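Local coordinates for unknown conserved protein BH2331 (Bacillus halodurans, PDB 1VL5), which probably transfers methyl groups from S-adenosylmethionine to a substrate that has not been identified, as other members of its methyltransferase superfamily do, at residues A[42-47]-A[105-110]; A[51-56]-A[77-82]; A[61-66]-A[88-93]; A[121-126]-A[180-185]; A[135-140]-A[246-251]. All blocks are in the same frame, centred on the assembly; numbering follows the deposited sequence.

Interaction 1: residues A[42-47]-A[105-110]; sequences LDVATG and HIVTCR
Leu42 to Val44 and Ile106 to Arg110 pair as neighbouring parallel strands at the buried centre of the Rossmann-like methyltransferase sheet. Leu42 bonds through both its N and its O: the N donates to Ile106 O at 3.0 Å, and the O accepts from Thr108 N. Val44 N then bonds Thr108 O at 2.8 Å. Val44 and Val107 pack obliquely, with Val44 CG2 3.6 Å from Val107 CG1. Cys109 packs its CB against Val44 CB.

On the face that carries Asp43 and Thr108, the side chains also bond. Thr108 OG1 sits between its own backbone N and carbonyl carbon (chi1 47°). From there it donates to Asp43 OD1 at 3.3 Å, from above the carboxylate plane. Asp43 OD2 accepts from Thr46 OG1 at 2.8 Å, also out of plane, and from Ala52 N at the start of helix 50-55.

Past Val44 the strands separate and water fills in. Water 1 lies 2.7 Å from Asp43 OD1 and 3.0 Å from Arg110 N, and it also reaches Val44 O. Water 2 joins Ala45 O to Arg110 O. The turn that follows carries Gly47, in a glycine-rich sequence consistent with the cofactor-binding loop of Rossmann-type methyltransferases.

With donors on both of its oxygens, the buried Asp43 carboxylate is probably stabilised as an anion, and it ties the strand end to the turn and the next helix.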
# COMPACT_ATOMS: atom_id res chain seq x y z
N LEU A 42 9.00 8.54 8.41
CA LEU A 42 7.85 9.16 7.84
C LEU A 42 6.90 8.09 7.29
O LEU A 42 7.25 7.32 6.37
CB LEU A 42 8.30 10.09 6.70
CG LEU A 42 7.24 10.71 5.81
CD1 LEU A 42 6.52 11.69 6.64
CD2 LEU A 42 7.82 11.36 4.53
N ASP A 43 5.69 8.04 7.85
CA ASP A 43 4.63 7.11 7.42
C ASP A 43 3.69 7.83 6.47
O ASP A 43 2.89 8.65 6.89
CB ASP A 43 3.90 6.54 8.64
CG ASP A 43 2.86 5.45 8.27
OD1 ASP A 43 2.99 4.77 7.20
OD2 ASP A 43 1.91 5.29 9.07
N VAL A 44 3.92 7.62 5.16
CA VAL A 44 3.20 8.30 4.10
C VAL A 44 1.81 7.68 3.90
O VAL A 44 1.68 6.45 3.76
CB VAL A 44 4.03 8.30 2.77
CG1 VAL A 44 3.27 8.97 1.64
CG2 VAL A 44 5.35 8.98 2.96
N ALA A 45 0.78 8.55 3.90
CA ALA A 45 -0.62 8.17 3.77
C ALA A 45 -0.96 7.25 4.93
O ALA A 45 -1.33 6.08 4.78
CB ALA A 45 -0.86 7.49 2.43
N THR A 46 -0.76 7.77 6.13
CA THR A 46 -0.86 6.96 7.28
C THR A 46 -2.27 6.32 7.46
O THR A 46 -2.38 5.22 8.06
CB THR A 46 -0.43 7.78 8.53
OG1 THR A 46 -0.31 6.92 9.64
CG2 THR A 46 -1.41 8.80 8.82
N GLY A 47 -3.31 6.98 6.98
CA GLY A 47 -4.68 6.38 6.97
C GLY A 47 -5.13 6.13 8.40
O GLY A 47 -5.16 7.06 9.19
N HIS A 105 15.32 8.66 8.26
CA HIS A 105 16.00 7.39 8.03
C HIS A 105 15.14 6.40 7.25
O HIS A 105 15.67 5.59 6.47
CB HIS A 105 16.42 6.78 9.34
CG HIS A 105 17.27 7.69 10.17
ND1 HIS A 105 16.73 8.63 11.02
CD2 HIS A 105 18.61 7.82 10.28
CE1 HIS A 105 17.70 9.26 11.65
NE2 HIS A 105 18.86 8.80 11.21
N ILE A 106 13.82 6.46 7.46
CA ILE A 106 12.88 5.53 6.85
C ILE A 106 11.67 6.27 6.31
O ILE A 106 11.16 7.15 6.95
CB ILE A 106 12.42 4.43 7.88
CG1 ILE A 106 13.61 3.63 8.39
CG2 ILE A 106 11.39 3.49 7.21
CD1 ILE A 106 13.28 2.64 9.50
N VAL A 107 11.23 5.90 5.11
CA VAL A 107 9.91 6.30 4.65
C VAL A 107 9.14 5.01 4.49
O VAL A 107 9.62 4.09 3.83
CB VAL A 107 9.95 7.07 3.31
CG1 VAL A 107 8.55 7.39 2.83
CG2 VAL A 107 10.70 8.35 3.45
N THR A 108 7.97 4.95 5.10
CA THR A 108 7.05 3.85 4.90
C THR A 108 5.79 4.26 4.17
O THR A 108 5.31 5.40 4.30
CB THR A 108 6.61 3.17 6.24
OG1 THR A 108 6.21 4.13 7.25
CG2 THR A 108 7.69 2.35 6.78
N CYS A 109 5.22 3.33 3.42
CA CYS A 109 3.98 3.57 2.71
C CYS A 109 3.30 2.22 2.42
O CYS A 109 3.82 1.43 1.66
CB CYS A 109 4.23 4.28 1.39
SG CYS A 109 2.71 4.83 0.62
N ARG A 110 2.17 1.98 3.08
CA ARG A 110 1.53 0.69 3.07
C ARG A 110 0.06 0.79 2.59
O ARG A 110 -0.71 1.60 3.10
CB ARG A 110 1.62 0.07 4.45
CG ARG A 110 0.91 -1.31 4.59
CD ARG A 110 1.33 -2.03 5.82
NE ARG A 110 0.98 -3.44 5.76
CZ ARG A 110 -0.24 -3.94 5.95
NH1 ARG A 110 -1.28 -3.15 6.21
NH2 ARG A 110 -0.42 -5.24 5.85
O HOH W 1 1.37 4.02 5.17
O HOH W 2 -2.37 3.65 4.17

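Interaction 2: residues A[51-56]-A[77-82]; sequences VANAFA and AFIEGN
Asn53 and Ile79 meet where helices 50-55 and 69-81 run side by side. The axes of segments 51-55 and 77-81 lie 9.5 Å apart, 16° from parallel. The close-packed part faces the sheet. There Ile79 CD1 touches Ala52 CB at 3.8 Å, and Ile79 CG1 lies against Asn53 CB. Val87 and Tyr89 of strand 87-91 pack on the same isoleucine.

The outer side is polar and more exposed. Asn53 has CG anti to its backbone N (chi1 -173°), which carries the amide across to the other helix. Its OD1 accepts a nearly straight bond from Asn82 ND2, 2.8 Å long with 170° at the hydrogen. Asn53 OD1 lies in the amide plane of Asn82, while the donor is tilted from the carbonyl plane of Asn53. The two amides are well out of one plane. Phe78 crosses Asn53 at about a right angle, and its CE2 comes to 3.4 Å from Asn53 CG. Asn82 ND2 lies over one face of the Phe78 ring, near its rim. His50 also meets this ring.

Such neighbouring, nearly parallel helices on one face of a parallel sheet are characteristic of the Rossmann-like fold, here in two successive beta-alpha-beta crossovers.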
# COMPACT_ATOMS: atom_id res chain seq x y z
N VAL A 51 0.72 1.58 10.52
CA VAL A 51 2.17 1.47 10.37
C VAL A 51 2.91 2.33 11.43
O VAL A 51 3.83 1.85 12.11
CB VAL A 51 2.63 1.73 8.92
CG1 VAL A 51 4.15 1.64 8.76
CG2 VAL A 51 1.99 0.73 7.97
N ALA A 52 2.56 3.60 11.54
CA ALA A 52 3.14 4.45 12.54
C ALA A 52 2.99 3.82 13.91
O ALA A 52 3.91 3.89 14.73
CB ALA A 52 2.45 5.86 12.55
N ASN A 53 1.80 3.26 14.17
CA ASN A 53 1.52 2.60 15.44
C ASN A 53 2.52 1.48 15.74
O ASN A 53 3.05 1.39 16.84
CB ASN A 53 0.15 1.95 15.38
CG ASN A 53 -0.28 1.38 16.70
OD1 ASN A 53 -0.59 2.12 17.63
ND2 ASN A 53 -0.35 0.04 16.78
N ALA A 54 2.75 0.64 14.72
CA ALA A 54 3.68 -0.47 14.84
C ALA A 54 5.14 -0.04 15.02
O ALA A 54 5.86 -0.67 15.76
CB ALA A 54 3.55 -1.38 13.63
N PHE A 55 5.56 1.03 14.34
CA PHE A 55 6.97 1.44 14.33
C PHE A 55 7.34 2.23 15.58
O PHE A 55 8.48 2.14 16.11
CB PHE A 55 7.29 2.27 13.06
CG PHE A 55 7.73 1.43 11.86
CD1 PHE A 55 6.85 0.61 11.22
CD2 PHE A 55 9.02 1.46 11.42
CE1 PHE A 55 7.24 -0.17 10.14
CE2 PHE A 55 9.41 0.72 10.34
CZ PHE A 55 8.52 -0.11 9.70
N ALA A 56 6.35 2.97 16.08
CA ALA A 56 6.54 3.94 17.18
C ALA A 56 7.36 3.47 18.38
O ALA A 56 8.30 4.17 18.79
CB ALA A 56 5.19 4.51 17.66
N ALA A 77 -6.29 8.97 17.22
CA ALA A 77 -7.13 8.29 18.19
C ALA A 77 -6.63 6.87 18.36
O ALA A 77 -6.50 6.41 19.47
CB ALA A 77 -8.61 8.30 17.80
N PHE A 78 -6.29 6.21 17.27
CA PHE A 78 -5.81 4.87 17.36
C PHE A 78 -4.41 4.78 18.01
O PHE A 78 -4.18 4.01 18.98
CB PHE A 78 -5.76 4.27 15.97
CG PHE A 78 -5.16 2.89 15.94
CD1 PHE A 78 -5.82 1.82 16.48
CD2 PHE A 78 -3.95 2.67 15.31
CE1 PHE A 78 -5.28 0.55 16.42
CE2 PHE A 78 -3.41 1.42 15.26
CZ PHE A 78 -4.08 0.36 15.80
N ILE A 79 -3.49 5.62 17.51
CA ILE A 79 -2.10 5.59 17.96
C ILE A 79 -1.98 6.01 19.43
O ILE A 79 -1.28 5.32 20.26
CB ILE A 79 -1.22 6.43 16.98
CG1 ILE A 79 -1.18 5.76 15.62
CG2 ILE A 79 0.22 6.70 17.58
CD1 ILE A 79 -0.72 6.67 14.49
N GLU A 80 -2.69 7.08 19.82
CA GLU A 80 -2.57 7.54 21.20
C GLU A 80 -3.30 6.59 22.15
O GLU A 80 -2.97 6.50 23.35
CB GLU A 80 -3.02 8.99 21.38
CG GLU A 80 -4.51 9.18 21.52
CD GLU A 80 -4.96 10.67 21.60
OE1 GLU A 80 -4.10 11.59 21.74
OE2 GLU A 80 -6.19 10.91 21.52
N GLY A 81 -4.32 5.91 21.62
CA GLY A 81 -4.95 4.83 22.29
C GLY A 81 -4.01 3.70 22.72
O GLY A 81 -4.25 3.07 23.77
N ASN A 82 -2.96 3.45 21.95
CA ASN A 82 -1.94 2.46 22.32
C ASN A 82 -0.78 3.02 23.08
O ASN A 82 0.18 2.30 23.38
CB ASN A 82 -1.44 1.72 21.09
CG ASN A 82 -2.52 0.86 20.48
OD1 ASN A 82 -3.29 0.21 21.19
ND2 ASN A 82 -2.62 0.87 19.16

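Interaction 3: residues A[61-66]-A[88-93]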
# COMPACT_ATOMS: atom_id res chain seq x y z
N LYS A 61 11.38 8.75 16.49
CA LYS A 61 10.21 9.58 16.18
C LYS A 61 9.52 9.13 14.92
O LYS A 61 10.18 8.67 13.98
CB LYS A 61 10.67 11.01 15.96
CG LYS A 61 9.56 11.89 15.42
CD LYS A 61 9.73 13.36 15.74
CE LYS A 61 8.60 14.15 15.11
NZ LYS A 61 8.96 15.55 15.17
N VAL A 62 8.20 9.28 14.88
CA VAL A 62 7.41 9.00 13.67
C VAL A 62 6.59 10.24 13.27
O VAL A 62 5.96 10.89 14.12
CB VAL A 62 6.44 7.81 13.84
CG1 VAL A 62 5.71 7.51 12.52
CG2 VAL A 62 7.16 6.53 14.38
N VAL A 63 6.59 10.56 11.98
CA VAL A 63 5.69 11.54 11.44
C VAL A 63 4.64 10.77 10.70
O VAL A 63 4.94 10.12 9.72
CB VAL A 63 6.40 12.56 10.53
CG1 VAL A 63 5.41 13.48 9.88
CG2 VAL A 63 7.44 13.35 11.32
N ALA A 64 3.39 10.87 11.15
CA ALA A 64 2.25 10.26 10.47
C ALA A 64 1.65 11.31 9.56
O ALA A 64 1.15 12.36 10.02
CB ALA A 64 1.23 9.77 11.53
N PHE A 65 1.67 11.03 8.26
CA PHE A 65 1.42 12.03 7.23
C PHE A 65 0.24 11.63 6.35
O PHE A 65 0.22 10.51 5.78
CB PHE A 65 2.71 12.08 6.41
CG PHE A 65 2.72 13.05 5.28
CD1 PHE A 65 2.74 14.44 5.52
CD2 PHE A 65 2.81 12.61 3.98
CE1 PHE A 65 2.81 15.34 4.48
CE2 PHE A 65 2.88 13.51 2.94
CZ PHE A 65 2.86 14.90 3.22
N ASP A 66 -0.73 12.53 6.18
CA ASP A 66 -1.82 12.25 5.26
C ASP A 66 -2.49 13.54 4.81
O ASP A 66 -2.17 14.64 5.29
CB ASP A 66 -2.85 11.27 5.84
CG ASP A 66 -3.39 10.28 4.81
OD1 ASP A 66 -3.65 10.70 3.64
OD2 ASP A 66 -3.55 9.07 5.17
N GLU A 88 4.21 12.64 15.52
CA GLU A 88 3.77 13.96 15.05
C GLU A 88 2.89 13.78 13.80
O GLU A 88 3.27 13.08 12.86
CB GLU A 88 4.99 14.82 14.71
CG GLU A 88 4.56 16.25 14.26
CD GLU A 88 5.71 17.27 14.24
OE1 GLU A 88 6.87 16.83 14.09
OE2 GLU A 88 5.42 18.51 14.39
N TYR A 89 1.72 14.42 13.81
CA TYR A 89 0.72 14.29 12.73
C TYR A 89 0.86 15.52 11.83
O TYR A 89 0.86 16.68 12.30
CB TYR A 89 -0.69 14.15 13.34
CG TYR A 89 -0.76 12.96 14.32
CD1 TYR A 89 -0.42 13.09 15.65
CD2 TYR A 89 -1.13 11.68 13.88
CE1 TYR A 89 -0.45 11.99 16.53
CE2 TYR A 89 -1.14 10.58 14.72
CZ TYR A 89 -0.82 10.75 16.07
OH TYR A 89 -0.83 9.67 16.92
N VAL A 90 1.01 15.27 10.53
CA VAL A 90 1.32 16.31 9.56
C VAL A 90 0.50 16.10 8.29
O VAL A 90 0.40 15.00 7.75
CB VAL A 90 2.86 16.35 9.21
CG1 VAL A 90 3.16 17.43 8.11
CG2 VAL A 90 3.71 16.61 10.48
N GLN A 91 -0.10 17.17 7.80
CA GLN A 91 -0.99 17.08 6.67
C GLN A 91 -0.23 17.43 5.41
O GLN A 91 0.64 18.32 5.42
CB GLN A 91 -2.14 18.04 6.92
CG GLN A 91 -3.19 18.08 5.86
CD GLN A 91 -4.21 19.20 6.14
OE1 GLN A 91 -4.71 19.35 7.27
NE2 GLN A 91 -4.50 20.00 5.12
N GLY A 92 -0.52 16.72 4.31
CA GLY A 92 0.03 17.06 3.01
C GLY A 92 -0.06 15.91 2.00
O GLY A 92 -0.55 14.80 2.29
N ASP A 93 0.52 16.17 0.84
CA ASP A 93 0.43 15.26 -0.30
C ASP A 93 1.74 14.49 -0.51
O ASP A 93 2.81 15.07 -0.54
CB ASP A 93 0.05 16.06 -1.57
CG ASP A 93 -0.29 15.13 -2.76
OD1 ASP A 93 0.36 14.10 -2.92
OD2 ASP A 93 -1.26 15.36 -3.50
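The Phe65 ring lies against the chain where strand 87-91 ends. Gly92 O sits over one face of the ring, and Phe65 CZ is 3.3 Å from Gly92 C. At the edge, in the ring plane, are Val90 CG1 and Asp93 O. The Phe65 ring is swung away from its own N (chi1 -179°), which lets it lean across to Gly92 at the end of the neighbouring strand. Gly92 is nearly fully extended with positive phi, and a CB there would run into Phe65 CE1. On the other face of the sheet the Tyr89 ring meets Ala64 obliquely, with CD2 3.8 Å from Ala64 CB.

The two strands are parallel and keep step from Val63 with Glu88 to Asp66 with Gln91. Their backbone ladder starts with Glu88 N to Val62 O at 2.8 Å. It ends with Gly92 N to Asp66 O, also 2.8 Å, where the donor stands 47° above the carbonyl plane. Between the ends, Val63 CG1 packs on Val90 CG2 at 3.6 Å.

A salt bridge joins the two segments where the pairing begins. The extended Lys61 brings NZ to 2.7 Å from Glu88 OE1, on the anti side of the carboxylate and 31° out of its plane.

Asp66 points its acid elsewhere: OD2 accepts from Gly47 N in the glycine-rich turn, a link consistent with a cofactor site at the strand ends. The two strands and helix 69-81 between them form a beta-alpha-beta unit, and the helix packs on Tyr89, Asp66 and Gln91. Strand 40-44 flanks strand 61-66 on its other side, and Leu42 touches both Val63 and Phe65.

Interaction 4: residues A[121-126]-A[180-185]; sequences SFVSEA and AGFELE
Residues 121-126 are a regular stretch of helix 119-129, with Glu125 N bonded to Ser121 O at 3.0 Å. Residues 180-185 leave helix 170-180 and enter strand 183-195. The turn is a Schellman motif: Gly181 takes positive phi (106°), where a side chain would press on the preceding carbonyl. This reversal ends the helix and leads to Phe182. The contact joins two helices and a loop on one side of the methyltransferase sheet. The closest pair of CA atoms is Ser124 and Ala180, 5.3 Å apart.

Val123 carries the apolar part. Its CG1 points opposite its own N (chi1 -179°) and meets two neighbouring partners. Ala180 CB lies 3.7 Å from Val123 CG1, and Phe182 CE2 touches the same methyl at 3.8 Å. Ala180 CB also rests near Ser124 CA. The phenylalanine side chain crosses Val123 obliquely and presents its rim to the helix. Ala126 lies farther along that rim, with its CB 4.3 Å from Phe182 CZ.

Other groups complete the pocket of this ring. Tyr127 meets it edge-to-face, Leu177 comes from helix 170-180, and Leu136 and Ala249 come from the sheet beneath. Trp173 packs on Val123.

The helix backbone also takes part: Val123 O lies in the plane of the Phe182 ring, at its edge, 3.5 Å from CE2.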
# COMPACT_ATOMS: atom_id res chain seq x y z
N SER A 121 5.98 10.74 -8.57
CA SER A 121 6.35 11.91 -7.77
C SER A 121 6.47 11.61 -6.33
O SER A 121 7.28 12.24 -5.63
CB SER A 121 5.37 13.08 -7.94
OG SER A 121 5.15 13.33 -9.31
N PHE A 122 5.65 10.68 -5.83
CA PHE A 122 5.81 10.23 -4.47
C PHE A 122 7.19 9.54 -4.33
O PHE A 122 7.91 9.79 -3.38
CB PHE A 122 4.65 9.31 -4.03
CG PHE A 122 5.07 8.23 -3.11
CD1 PHE A 122 5.33 8.50 -1.78
CD2 PHE A 122 5.18 6.92 -3.56
CE1 PHE A 122 5.72 7.51 -0.95
CE2 PHE A 122 5.58 5.90 -2.69
CZ PHE A 122 5.85 6.22 -1.40
N VAL A 123 7.55 8.70 -5.29
CA VAL A 123 8.81 8.00 -5.20
C VAL A 123 9.99 8.97 -5.17
O VAL A 123 10.88 8.78 -4.40
CB VAL A 123 8.99 6.99 -6.33
CG1 VAL A 123 10.31 6.31 -6.14
CG2 VAL A 123 7.87 5.94 -6.31
N SER A 124 9.98 9.99 -6.01
CA SER A 124 11.09 10.95 -6.02
C SER A 124 11.09 11.80 -4.78
O SER A 124 12.17 12.08 -4.24
CB SER A 124 11.07 11.84 -7.28
OG SER A 124 9.88 12.54 -7.37
N GLU A 125 9.92 12.14 -4.28
CA GLU A 125 9.83 12.85 -3.02
C GLU A 125 10.32 11.99 -1.87
O GLU A 125 10.98 12.49 -0.98
CB GLU A 125 8.43 13.35 -2.74
CG GLU A 125 8.00 14.56 -3.53
CD GLU A 125 8.83 15.77 -3.18
OE1 GLU A 125 8.50 16.39 -2.15
OE2 GLU A 125 9.86 16.03 -3.89
N ALA A 126 9.98 10.71 -1.87
CA ALA A 126 10.51 9.79 -0.86
C ALA A 126 12.05 9.76 -0.90
O ALA A 126 12.69 9.95 0.12
CB ALA A 126 9.89 8.40 -0.97
N ALA A 180 14.19 6.92 -9.94
CA ALA A 180 14.34 7.88 -8.86
C ALA A 180 15.71 7.80 -8.17
O ALA A 180 16.08 8.70 -7.39
CB ALA A 180 13.26 7.67 -7.84
N GLY A 181 16.46 6.72 -8.41
CA GLY A 181 17.77 6.56 -7.82
C GLY A 181 17.85 5.58 -6.70
O GLY A 181 18.91 5.42 -6.14
N PHE A 182 16.74 4.90 -6.38
CA PHE A 182 16.75 3.93 -5.30
C PHE A 182 17.44 2.67 -5.79
O PHE A 182 17.35 2.33 -6.98
CB PHE A 182 15.32 3.54 -4.89
CG PHE A 182 14.67 4.48 -3.95
CD1 PHE A 182 15.03 4.50 -2.63
CD2 PHE A 182 13.64 5.31 -4.38
CE1 PHE A 182 14.43 5.33 -1.75
CE2 PHE A 182 13.02 6.15 -3.51
CZ PHE A 182 13.41 6.17 -2.18
N GLU A 183 18.08 1.96 -4.87
CA GLU A 183 18.58 0.61 -5.17
C GLU A 183 17.79 -0.39 -4.35
O GLU A 183 17.87 -0.42 -3.15
CB GLU A 183 20.07 0.48 -4.90
CG GLU A 183 20.93 1.27 -5.89
CD GLU A 183 22.41 1.23 -5.60
OE1 GLU A 183 22.84 0.91 -4.48
OE2 GLU A 183 23.16 1.55 -6.52
N LEU A 184 16.96 -1.15 -5.03
CA LEU A 184 16.20 -2.21 -4.44
C LEU A 184 17.15 -3.18 -3.74
O LEU A 184 18.21 -3.51 -4.24
CB LEU A 184 15.40 -2.95 -5.51
CG LEU A 184 14.48 -4.04 -4.96
CD1 LEU A 184 13.32 -3.47 -4.12
CD2 LEU A 184 13.94 -4.89 -6.06
N GLU A 185 16.78 -3.56 -2.54
CA GLU A 185 17.47 -4.60 -1.79
C GLU A 185 16.65 -5.87 -1.76
O GLU A 185 17.20 -6.91 -1.97
CB GLU A 185 17.77 -4.11 -0.37
CG GLU A 185 18.84 -3.02 -0.37
CD GLU A 185 19.34 -2.59 0.97
OE1 GLU A 185 18.73 -2.95 2.00
OE2 GLU A 185 20.39 -1.88 0.95

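Interaction 5: residues A[135-140]-A[246-251]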
# COMPACT_ATOMS: atom_id res chain seq x y z
N GLN A 135 16.10 4.17 3.98
CA GLN A 135 15.36 3.17 3.21
C GLN A 135 13.89 3.53 3.00
O GLN A 135 13.27 4.15 3.83
CB GLN A 135 15.48 1.80 3.88
CG GLN A 135 15.01 1.81 5.37
CD GLN A 135 14.93 0.41 6.00
OE1 GLN A 135 14.47 -0.54 5.37
NE2 GLN A 135 15.35 0.30 7.26
N LEU A 136 13.36 3.09 1.86
CA LEU A 136 11.93 3.14 1.58
C LEU A 136 11.40 1.72 1.75
O LEU A 136 11.93 0.80 1.17
CB LEU A 136 11.68 3.60 0.15
CG LEU A 136 10.25 3.44 -0.36
CD1 LEU A 136 9.25 4.30 0.35
CD2 LEU A 136 10.27 3.74 -1.90
N LEU A 137 10.32 1.61 2.51
CA LEU A 137 9.59 0.38 2.70
C LEU A 137 8.20 0.60 2.12
O LEU A 137 7.39 1.31 2.69
CB LEU A 137 9.55 0.06 4.21
CG LEU A 137 10.92 -0.35 4.80
CD1 LEU A 137 10.98 -0.13 6.31
CD2 LEU A 137 11.31 -1.78 4.51
N LEU A 138 7.91 -0.07 1.01
CA LEU A 138 6.67 0.13 0.28
C LEU A 138 5.92 -1.17 0.13
O LEU A 138 6.49 -2.17 -0.31
CB LEU A 138 7.01 0.70 -1.09
CG LEU A 138 5.94 0.98 -2.16
CD1 LEU A 138 4.93 1.98 -1.69
CD2 LEU A 138 6.63 1.50 -3.41
N VAL A 139 4.64 -1.14 0.51
CA VAL A 139 3.76 -2.29 0.52
C VAL A 139 2.49 -1.89 -0.22
O VAL A 139 1.93 -0.81 0.02
CB VAL A 139 3.38 -2.76 1.95
CG1 VAL A 139 2.26 -3.82 1.88
CG2 VAL A 139 4.56 -3.36 2.65
N ASP A 140 2.10 -2.71 -1.20
CA ASP A 140 0.90 -2.49 -1.95
C ASP A 140 0.49 -3.74 -2.69
O ASP A 140 1.28 -4.65 -2.90
CB ASP A 140 1.12 -1.34 -2.97
CG ASP A 140 -0.17 -0.52 -3.23
OD1 ASP A 140 -1.15 -0.68 -2.48
OD2 ASP A 140 -0.19 0.24 -4.22
N LEU A 246 6.04 -6.27 -0.91
CA LEU A 246 6.79 -5.50 0.06
C LEU A 246 8.18 -5.30 -0.52
O LEU A 246 8.92 -6.29 -0.74
CB LEU A 246 6.85 -6.29 1.38
CG LEU A 246 7.43 -5.81 2.73
CD1 LEU A 246 7.42 -6.99 3.65
CD2 LEU A 246 8.81 -5.35 2.64
N MSE A 247 8.54 -4.03 -0.73
CA MSE A 247 9.86 -3.63 -1.19
C MSE A 247 10.65 -2.81 -0.16
O MSE A 247 10.08 -1.96 0.54
CB MSE A 247 9.73 -2.91 -2.53
CG MSE A 247 9.11 -3.75 -3.59
SE MSE A 247 8.65 -2.64 -5.18
CE MSE A 247 7.19 -1.81 -4.34
N LYS A 248 11.92 -3.17 0.01
CA LYS A 248 12.91 -2.45 0.78
C LYS A 248 13.91 -1.94 -0.25
O LYS A 248 14.60 -2.76 -0.89
CB LYS A 248 13.62 -3.42 1.76
CG LYS A 248 14.63 -2.78 2.71
CD LYS A 248 15.40 -3.87 3.50
CE LYS A 248 16.36 -3.30 4.46
NZ LYS A 248 15.75 -2.89 5.76
N ALA A 249 13.93 -0.63 -0.44
CA ALA A 249 14.80 0.03 -1.41
C ALA A 249 15.71 1.03 -0.67
O ALA A 249 15.25 1.74 0.20
CB ALA A 249 13.97 0.75 -2.47
N ARG A 250 17.00 1.03 -0.99
CA ARG A 250 17.99 1.91 -0.36
C ARG A 250 18.25 3.17 -1.16
O ARG A 250 18.40 3.13 -2.39
CB ARG A 250 19.27 1.11 -0.21
CG ARG A 250 20.38 1.73 0.60
CD ARG A 250 20.06 1.76 2.09
NE ARG A 250 19.74 0.47 2.65
CZ ARG A 250 19.26 0.31 3.87
NH1 ARG A 250 19.09 1.36 4.66
NH2 ARG A 250 19.00 -0.91 4.34
N LYS A 251 18.25 4.31 -0.47
CA LYS A 251 18.90 5.53 -0.99
C LYS A 251 20.42 5.39 -0.69
O LYS A 251 20.83 5.26 0.45
CB LYS A 251 18.38 6.79 -0.34
CG LYS A 251 19.12 8.06 -0.68
CD LYS A 251 18.28 9.29 -0.30
CE LYS A 251 18.87 10.63 -0.85
NZ LYS A 251 18.16 11.81 -0.26
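The first torsion of Gln135 (chi1 55°) tucks CG over its own backbone, while Lys248 runs extended and then bends at its last torsion (chi4 83°). These turns bring Lys248 NZ to 2.7 Å from Gln135 OE1, with the donor tilted 34° from the carbonyl plane. The strands that carry them form the first antiparallel pair of the mixed sheet, with strand 236-250 lying between 134-142 and 183-195, as the reversed strand does in Rossmann-like methyltransferases.

Four backbone bonds join them in two hydrogen-bonded pairs. Leu136 and Ala249 bond each other both ways, and so do Leu138 and Met247; Met247 N to Leu138 O is 2.8 Å.

The face with Gln135, Leu137 and Val139 lies towards helix 26-33. Leu137 CD2 runs beside the lysine stem, 3.9 Å from Lys248 CG. Val139 CG2 packs obliquely on Leu246 CG at 3.8 Å. The helix end also serves the polar groups: Lys248 NZ donates to Ile32 O and Gln135 NE2 to Ala33 O, so this buried amide and ammonium have several partners. Arg250 bends back and lays one face of its guanidinium over Gln135 CB, 3.7 Å above the plane. Its NH1 binds Gly133 O, and its NE pairs with Glu185.

The opposite face, with Leu138 and selenomethionine Met247, lies towards Trp173 of helix 170-180. There the two side chains run together, and Met247 CE presses to 3.5 Å from Leu138 CD2, tighter than usual carbon contact.

After helix 26-33, strand 40-44 is the first strand. Interaction 1 closes a loop of 57 residues when the chain returns at 105-110. Interactions 2 and 3 both fall within that loop, closing at 77-82 and 88-93. They cross each other, since their segments alternate along the chain. Strands 40-44 and 61-66 are neighbours, with helices 50-55 and 69-81 packed on that part of the sheet. Interactions 4 and 5 come later and also cross, closing at 180-185 and at 246-251 near the C terminus. Strand 134-142 bonds strand 104-110, which joins interaction 5 to interaction 1. Strands 183-195 and 236-250 pair, linking interaction 4 to interaction 5 at the antiparallel side.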